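Zinc chaperone AztD (Citrobacter koseri, PDB 6N01) acts as a periplasmic zinc chaperone that binds zinc ions and passes one of them directly to the solute-binding protein AztC of the AztABCD zinc transport system. Local coordinates at residues P124-E129 and H169-P174; L117-K122 and Q145-S150. All blocks are in the same frame, centred on the assembly; numbering follows the deposited sequence. Where two conformers were deposited one is given.

Interaction 1 (P124-E129 and H169-P174); sequences PGHFVE and HGVAVP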
loop_
_atom_site.group_PDB
_atom_site.type_symbol
_atom_site.label_atom_id
_atom_site.label_comp_id
_atom_site.label_asym_id
_atom_site.label_seq_id
_atom_site.Cartn_x
_atom_site.Cartn_y
_atom_site.Cartn_z
ATOM N N PRO A 124 11.148 9.208 -6.200
ATOM C CA PRO A 124 9.749 9.123 -5.770
ATOM C C PRO A 124 9.642 8.083 -4.670
ATOM O O PRO A 124 10.292 7.038 -4.724
ATOM C CB PRO A 124 9.000 8.684 -7.030
ATOM C CG PRO A 124 9.960 8.718 -8.144
ATOM C CD PRO A 124 11.336 8.834 -7.608
ATOM N N GLY A 125 8.831 8.391 -3.658
ATOM C CA GLY A 125 8.718 7.563 -2.472
ATOM C C GLY A 125 7.307 7.109 -2.144
ATOM O O GLY A 125 6.612 6.588 -3.018
ATOM N N HIS A 126 6.896 7.272 -0.882
ATOM C CA HIS A 126 5.587 6.809 -0.428
ATOM C C HIS A 126 4.464 7.469 -1.233
ATOM O O HIS A 126 4.466 8.684 -1.467
ATOM C CB HIS A 126 5.421 7.098 1.074
ATOM C CG HIS A 126 6.039 6.067 1.979
ATOM N ND1 HIS A 126 5.288 5.274 2.821
ATOM C CD2 HIS A 126 7.331 5.713 2.189
ATOM C CE1 HIS A 126 6.087 4.473 3.506
ATOM N NE2 HIS A 126 7.333 4.719 3.140
ATOM N N PHE A 127 3.514 6.650 -1.683
ATOM C CA PHE A 127 2.336 7.095 -2.408
ATOM C C PHE A 127 1.157 6.883 -1.486
ATOM O O PHE A 127 1.066 5.826 -0.846
ATOM C CB PHE A 127 2.164 6.285 -3.692
ATOM C CG PHE A 127 0.847 6.457 -4.344
ATOM C CD1 PHE A 127 -0.240 5.684 -3.939
ATOM C CD2 PHE A 127 0.679 7.370 -5.369
ATOM C CE1 PHE A 127 -1.445 5.825 -4.533
ATOM C CE2 PHE A 127 -0.525 7.502 -5.976
ATOM C CZ PHE A 127 -1.603 6.734 -5.553
ATOM N N VAL A 128 0.298 7.899 -1.363
ATOM C CA VAL A 128 -0.925 7.784 -0.553
ATOM C C VAL A 128 -2.100 8.363 -1.339
ATOM O O VAL A 128 -2.120 9.569 -1.626
ATOM C CB VAL A 128 -0.778 8.529 0.793
ATOM C CG1 VAL A 128 -2.055 8.436 1.615
ATOM C CG2 VAL A 128 0.390 8.011 1.557
ATOM N N GLU A 129 -3.134 7.552 -1.575
ATOM C CA GLU A 129 -4.362 8.061 -2.178
ATOM C C GLU A 129 -5.569 7.789 -1.289
ATOM O O GLU A 129 -5.688 6.744 -0.660
ATOM C CB GLU A 129 -4.600 7.494 -3.603
ATOM C CG GLU A 129 -5.843 8.105 -4.300
ATOM C CD GLU A 129 -7.130 7.337 -3.943
ATOM O OE1 GLU A 129 -7.019 6.255 -3.329
ATOM O OE2 GLU A 129 -8.235 7.774 -4.290
ATOM N N HIS A 169 13.003 10.837 3.809
ATOM C CA HIS A 169 12.158 9.673 3.529
ATOM C C HIS A 169 10.941 9.772 4.426
ATOM O O HIS A 169 10.978 9.366 5.588
ATOM C CB HIS A 169 12.877 8.353 3.767
ATOM C CG HIS A 169 12.033 7.163 3.424
ATOM N ND1 HIS A 169 11.738 6.804 2.123
ATOM C CD2 HIS A 169 11.347 6.307 4.217
ATOM C CE1 HIS A 169 10.940 5.752 2.134
ATOM N NE2 HIS A 169 10.688 5.430 3.392
ATOM N N GLY A 170 9.862 10.329 3.889
ATOM C CA GLY A 170 8.715 10.623 4.709
ATOM C C GLY A 170 7.416 10.228 4.052
ATOM O O GLY A 170 7.398 9.335 3.201
ATOM N N VAL A 171 6.319 10.884 4.423
ATOM C CA VAL A 171 5.012 10.491 3.915
ATOM C C VAL A 171 4.104 11.705 3.978
ATOM O O VAL A 171 4.177 12.524 4.907
ATOM C CB VAL A 171 4.462 9.275 4.696
ATOM C CG1 VAL A 171 4.413 9.571 6.146
ATOM C CG2 VAL A 171 3.119 8.798 4.181
ATOM N N ALA A 172 3.261 11.833 2.965
ATOM C CA ALA A 172 2.234 12.855 2.950
ATOM C C ALA A 172 0.887 12.185 2.779
ATOM O O ALA A 172 0.734 11.331 1.904
ATOM C CB ALA A 172 2.470 13.851 1.833
ATOM N N VAL A 173 -0.077 12.571 3.608
ATOM C CA VAL A 173 -1.440 12.054 3.545
ATOM C C VAL A 173 -2.351 13.202 3.099
ATOM O O VAL A 173 -2.354 14.253 3.749
ATOM C CB VAL A 173 -1.880 11.498 4.905
ATOM C CG1 VAL A 173 -3.145 10.710 4.786
ATOM C CG2 VAL A 173 -0.774 10.698 5.537
ATOM N N PRO A 174 -3.102 13.075 1.997
ATOM C CA PRO A 174 -3.908 14.208 1.505
ATOM C C PRO A 174 -5.272 14.256 2.155
ATOM O O PRO A 174 -5.941 13.235 2.322
ATOM C CB PRO A 174 -4.049 13.901 0.013
ATOM C CG PRO A 174 -4.117 12.438 -0.041
ATOM C CD PRO A 174 -3.245 11.924 1.090
HETATM O O HOH W 1 2.945 10.311 0.722
#
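Two strands running nearly the same way, 124-129 and 172-174, pack through side chains and one bridging water near the middle of the molecule, with a histidine pair at one end. His126 and His169 both bind the first high-affinity zinc. His126 NE2 and His169 NE2 lie 3.4 Å apart, and NE2 and CE1 of His169 come to the edge of the His126 ring, the two planes at an oblique 69°. His169 brings its ring up to His126 through a chi1 of -177°, which sets CG opposite the backbone N. ND1 of His169 is hydrogen-bonded to the Asp139 carboxylate (OD2), and His216, the third zinc ligand, lies against the ring. Each strand is the innermost of its four-stranded blade in an eight-bladed beta-propeller, so the site sits where neighbouring blades meet at the central channel. The backbones are too far apart to pair; instead a water donates to His126 O at 3.1 Å and accepts from Ala172 N at 2.7 Å. Beyond it Val128 lies over Ala172 O with its two methyls along the strand: CG2, 3.4 Å from that oxygen, also nears Val171 CG2, while CG1 reaches Pro174 CD at 3.7 Å. Phe225 lies against Val128 and Val173.

Interaction 2 (L117-K122 and Q145-S150); sequences LELTGK and QILGES
Leu119, Leu117 and Leu147 meet with Gln145 and the carbonyl of Thr120 where two successive blades of the eight-bladed beta-propeller lie face to face. Strand 113-120 is the outermost strand of the earlier blade, and 143-148 is the third strand of the blade that follows. Strands 117-120 and 145-148 run almost antiparallel, at 162°, and their axes come no closer than 9.8 Å, a spacing filled by side chains and too wide for backbone pairing.

The apolar part centres on Leu147, which points between the blades and meets Leu119 tip to tip. The CD2 methyls of the two leucines are 3.7 Å apart, with their CD1 methyls only slightly farther from each other. CB of Leu147 already points at the other strand, and a chi1 of 56° places CG so that both methyls reach Leu119. Leu117 adds a looser touch, its CD2 lying 4.3 Å from Leu147 CD1. Val152 of the short helix 149-153 packs on both Leu117 and Leu147, while Ile134 of the neighbouring strand lies beside Leu147, making the patch a small hydrophobic core between the blades.

The polar part belongs to Gln145. Stretched out from CG, the glutamine runs alongside Leu119, the two side chains pointing opposite ways, and its amide comes to the end of strand 113-120, just before the chain passes through Gly121 into the next blade. Phe138 and Ile159 pack against the same glutamine. Its OE1 lies 3.4 Å from Leu119 CG, an apolar neighbour. On the other branch of the amide, NE2 donates to Thr120 O at 2.8 Å. The bond is moderately bent, and although Thr120 O lies close to the glutamine amide plane, NE2 stands 29° out of the plane of the threonine carbonyl.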
loop_
_atom_site.group_PDB
_atom_site.type_symbol
_atom_site.label_atom_id
_atom_site.label_comp_id
_atom_site.label_asym_id
_atom_site.label_seq_id
_atom_site.Cartn_x
_atom_site.Cartn_y
_atom_site.Cartn_z
ATOM N N LEU A 117 0.442 11.445 -18.540
ATOM C CA LEU A 117 0.765 12.128 -17.297
ATOM C C LEU A 117 1.855 11.356 -16.564
ATOM O O LEU A 117 1.754 10.139 -16.388
ATOM C CB LEU A 117 -0.490 12.236 -16.434
ATOM C CG LEU A 117 -0.435 13.111 -15.174
ATOM C CD1 LEU A 117 -1.736 13.886 -15.189
ATOM C CD2 LEU A 117 -0.282 12.395 -13.839
ATOM N N GLU A 118 2.912 12.056 -16.172
ATOM C CA GLU A 118 3.965 11.535 -15.314
ATOM C C GLU A 118 4.319 12.572 -14.269
ATOM O O GLU A 118 4.279 13.771 -14.536
ATOM C CB GLU A 118 5.238 11.193 -16.071
ATOM C CG GLU A 118 5.188 10.003 -16.995
ATOM C CD GLU A 118 6.583 9.717 -17.546
ATOM O OE1 GLU A 118 7.459 10.595 -17.367
ATOM O OE2 GLU A 118 6.821 8.640 -18.136
ATOM N N LEU A 119 4.593 12.108 -13.072
ATOM C CA LEU A 119 5.139 12.941 -12.018
ATOM C C LEU A 119 6.663 12.854 -11.988
ATOM O O LEU A 119 7.245 11.774 -12.147
ATOM C CB LEU A 119 4.525 12.505 -10.689
ATOM C CG LEU A 119 3.223 13.190 -10.234
ATOM C CD1 LEU A 119 2.253 13.512 -11.344
ATOM C CD2 LEU A 119 2.557 12.269 -9.188
ATOM N N THR A 120 7.322 13.995 -11.784
ATOM C CA THR A 120 8.777 14.039 -11.845
ATOM C C THR A 120 9.334 14.645 -10.571
ATOM O O THR A 120 8.735 15.534 -9.957
ATOM C CB THR A 120 9.294 14.834 -13.067
ATOM O OG1 THR A 120 8.795 16.181 -13.026
ATOM C CG2 THR A 120 8.845 14.165 -14.359
ATOM N N GLY A 121 10.490 14.139 -10.198
ATOM C CA GLY A 121 11.157 14.490 -8.966
ATOM C C GLY A 121 12.127 13.407 -8.553
ATOM O O GLY A 121 12.053 12.252 -8.988
ATOM N N LYS A 122 13.055 13.795 -7.682
ATOM C CA LYS A 122 14.115 12.902 -7.236
ATOM C C LYS A 122 13.596 11.882 -6.239
ATOM O O LYS A 122 13.098 12.255 -5.169
ATOM C CB LYS A 122 15.261 13.688 -6.613
ATOM C CG LYS A 122 16.158 14.347 -7.653
ATOM C CD LYS A 122 16.755 15.660 -7.180
ATOM C CE LYS A 122 17.541 16.311 -8.305
ATOM N NZ LYS A 122 18.218 17.562 -7.874
ATOM N N GLN A 145 3.927 16.267 -3.901
ATOM C CA GLN A 145 3.044 16.657 -4.998
ATOM C C GLN A 145 1.649 16.116 -4.713
ATOM O O GLN A 145 1.481 14.923 -4.493
ATOM C CB GLN A 145 3.579 16.124 -6.326
ATOM C CG GLN A 145 4.965 16.652 -6.636
ATOM C CD GLN A 145 5.517 16.237 -7.967
ATOM O OE1 GLN A 145 4.783 15.872 -8.879
ATOM N NE2 GLN A 145 6.832 16.363 -8.114
ATOM N N ILE A 146 0.661 16.994 -4.674
ATOM C CA ILE A 146 -0.716 16.623 -4.415
ATOM C C ILE A 146 -1.495 16.831 -5.705
ATOM O O ILE A 146 -1.350 17.864 -6.376
ATOM C CB ILE A 146 -1.326 17.430 -3.252
ATOM C CG1 ILE A 146 -0.936 16.853 -1.880
ATOM C CG2 ILE A 146 -2.809 17.426 -3.329
ATOM C CD1 ILE A 146 0.494 16.712 -1.633
ATOM N N LEU A 147 -2.318 15.859 -6.054
ATOM C CA LEU A 147 -3.140 15.966 -7.251
ATOM C C LEU A 147 -4.420 15.170 -7.006
ATOM O O LEU A 147 -4.650 14.687 -5.897
ATOM C CB LEU A 147 -2.334 15.517 -8.479
ATOM C CG LEU A 147 -1.690 14.130 -8.500
ATOM C CD1 LEU A 147 -1.453 13.745 -9.962
ATOM C CD2 LEU A 147 -0.383 14.093 -7.780
ATOM N N GLY A 148 -5.256 15.049 -8.038
ATOM C CA GLY A 148 -6.587 14.476 -7.891
ATOM C C GLY A 148 -6.804 13.433 -8.967
ATOM O O GLY A 148 -6.423 13.640 -10.111
ATOM N N GLU A 149 -7.407 12.281 -8.574
ATOM C CA GLU A 149 -7.593 11.169 -9.512
ATOM C C GLU A 149 -8.448 11.549 -10.703
ATOM O O GLU A 149 -8.210 11.062 -11.812
ATOM C CB GLU A 149 -8.256 9.954 -8.836
ATOM C CG GLU A 149 -8.298 8.705 -9.756
ATOM C CD GLU A 149 -8.994 7.479 -9.144
ATOM O OE1 GLU A 149 -9.867 7.613 -8.251
ATOM O OE2 GLU A 149 -8.629 6.351 -9.545
ATOM N N SER A 150 -9.524 12.303 -10.481
ATOM C CA SER A 150 -10.428 12.656 -11.584
ATOM C C SER A 150 -9.672 13.364 -12.700
ATOM O O SER A 150 -9.877 13.069 -13.881
ATOM C CB SER A 150 -11.584 13.541 -11.096
ATOM O OG SER A 150 -12.371 13.997 -12.175
#

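Overall arrangement
Both contacts are buried and join neighbouring blades, and they share one sheet: the blade with strands 124-130 and 143-148 faces the following blade in interaction 1 and the preceding one in interaction 2. The centre of interaction 1 is about 10 Å from the centre of the chain, that of interaction 2 about 17 Å. Interaction 1, between innermost strands, combines zinc-binding imidazoles, a water bridge and valine packing. Interaction 2 joins the outermost strand of one blade to the third of the next, mixing leucines with a direct amide hydrogen bond. Residues 121-123 lead from one contact's strand into the other's. The two contacts also meet where Glu129 OE2 and Glu149 OE1 come within 4.3 Å.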